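Local atomic coordinates of protein OS-9 homolog (Saccharomyces cerevisiae, PDB entry 2YMA), a protein that acts as a lectin of endoplasmic reticulum quality control, helping to recruit misfolded lumenal glycoproteins to the HRD1 ubiquitin ligase complex for degradation. Residues 39-44 with 56-60. Residues are numbered along the deposited sequence; the frame is centred on the assembly and turned at random.
Sequences VTDNAM and QKFGN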
# COMPACT_ATOMS: atom_id res chain seq x y z
N VAL A 39 14.05 1.31 14.10
CA VAL A 39 15.35 0.66 13.94
C VAL A 39 16.33 1.29 14.91
O VAL A 39 16.46 2.51 14.97
CB VAL A 39 15.87 0.79 12.50
CG1 VAL A 39 17.25 0.16 12.37
CG2 VAL A 39 14.90 0.12 11.54
N THR A 40 17.01 0.45 15.69
CA THR A 40 17.99 0.92 16.67
C THR A 40 19.39 0.42 16.30
O THR A 40 20.38 0.83 16.89
CB THR A 40 17.64 0.47 18.10
OG1 THR A 40 17.65 -0.96 18.17
CG2 THR A 40 16.24 0.96 18.48
N ASP A 41 19.45 -0.45 15.30
CA ASP A 41 20.70 -1.06 14.84
C ASP A 41 21.55 -0.06 14.05
O ASP A 41 21.10 0.50 13.06
CB ASP A 41 20.35 -2.27 13.97
CG ASP A 41 21.56 -3.14 13.65
OD1 ASP A 41 22.71 -2.68 13.80
OD2 ASP A 41 21.33 -4.30 13.23
N ASN A 42 22.79 0.14 14.49
CA ASN A 42 23.72 1.05 13.79
C ASN A 42 24.16 0.56 12.41
O ASN A 42 24.63 1.35 11.59
CB ASN A 42 24.95 1.33 14.65
CG ASN A 42 24.81 2.60 15.46
OD1 ASN A 42 24.03 3.49 15.11
ND2 ASN A 42 25.56 2.69 16.56
N ALA A 43 24.00 -0.73 12.17
CA ALA A 43 24.33 -1.31 10.87
C ALA A 43 23.19 -1.12 9.87
O ALA A 43 23.27 -1.57 8.73
CB ALA A 43 24.69 -2.78 11.02
N MET A 44 22.12 -0.45 10.32
CA MET A 44 20.98 -0.12 9.46
C MET A 44 20.64 1.36 9.59
O MET A 44 19.46 1.73 9.68
CB MET A 44 19.75 -0.94 9.85
CG MET A 44 19.67 -2.32 9.25
SD MET A 44 18.18 -3.16 9.85
CE MET A 44 18.25 -4.65 8.87
N GLN A 56 17.19 -9.45 5.51
CA GLN A 56 17.29 -10.63 6.34
C GLN A 56 16.89 -10.34 7.80
O GLN A 56 16.20 -11.15 8.44
CB GLN A 56 18.69 -11.25 6.25
CG GLN A 56 18.66 -12.78 6.22
CD GLN A 56 18.44 -13.34 4.83
OE1 GLN A 56 18.63 -12.63 3.85
NE2 GLN A 56 18.05 -14.60 4.75
N LYS A 57 17.28 -9.18 8.31
CA LYS A 57 16.88 -8.78 9.65
C LYS A 57 15.39 -8.46 9.74
O LYS A 57 14.71 -8.89 10.66
CB LYS A 57 17.71 -7.59 10.12
CG LYS A 57 19.17 -7.93 10.33
CD LYS A 57 19.98 -6.70 10.69
CE LYS A 57 21.41 -7.07 11.07
NZ LYS A 57 22.28 -5.86 11.14
N PHE A 58 14.89 -7.72 8.76
CA PHE A 58 13.48 -7.38 8.75
C PHE A 58 12.61 -8.61 8.55
O PHE A 58 11.54 -8.73 9.15
CB PHE A 58 13.19 -6.30 7.70
CG PHE A 58 13.27 -4.91 8.24
CD1 PHE A 58 14.48 -4.25 8.33
CD2 PHE A 58 12.13 -4.26 8.70
CE1 PHE A 58 14.56 -2.97 8.84
CE2 PHE A 58 12.21 -2.99 9.22
CZ PHE A 58 13.43 -2.34 9.29
N GLY A 59 13.08 -9.54 7.72
CA GLY A 59 12.39 -10.82 7.60
C GLY A 59 12.14 -11.45 8.97
O GLY A 59 11.03 -11.88 9.26
N ASN A 60 13.18 -11.49 9.81
CA ASN A 60 13.07 -12.09 11.14
C ASN A 60 12.10 -11.32 12.03
O ASN A 60 11.28 -11.91 12.75
CB ASN A 60 14.43 -12.15 11.84
CG ASN A 60 15.43 -13.01 11.11
OD1 ASN A 60 15.06 -13.97 10.43
ND2 ASN A 60 16.71 -12.68 11.25
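Val-39, the last residue of strand 36-39, meets the ring of Phe-58 at its edge, near the ring plane, with CG2 3.6 Å from CZ. The two side chains stand roughly perpendicular, and both are buried; the same ring packs edge-to-face with Phe-116. Beyond the strand, Asp-41 reaches out to the helix. Its carboxylate CG lies anti to the backbone N (chi1 -169°), and its two oxygens do different work. OD1 of Asp-41 accepts the backbone N-H of Ala-43 at 2.9 Å from N, met from above the carboxylate plane, which closes an Asx turn. OD2 of Asp-41 receives NZ of Lys-57 at 2.8 Å in a salt bridge, on the syn side but 31° out of the plane. The turn probably helps to hold the carboxylate in place for the lysine, while the backbone bond from Met-44 N to Asp-41 O (3.1 Å) tightens the same bend. CB of Ala-43 flanks the ammonium group, 3.9 Å from NZ of Lys-57. Met-44 then points its extended side chain at the helix, and it and the likewise extended side chain of Lys-57 pass each other head to tail. Its CE lies against CB and CD of the lysine, which thus serves twice, its aliphatic stem packing on Met-44 and its NZ bonded to Asp-41. SD of Met-44 sits 3.8 Å from CE1 of Phe-58, an oblique Met-aromatic contact. The other subunit does not touch either segment. The salt bridge fastens the Asx turn to helix 52-67, and Met-44, just past the turn, packs on Phe-58 of that helix, in the strand-to-helix connection of a beta-alpha-beta crossover from strand 36-39 to its parallel neighbour 84-92 in the Yos9 dimerization domain.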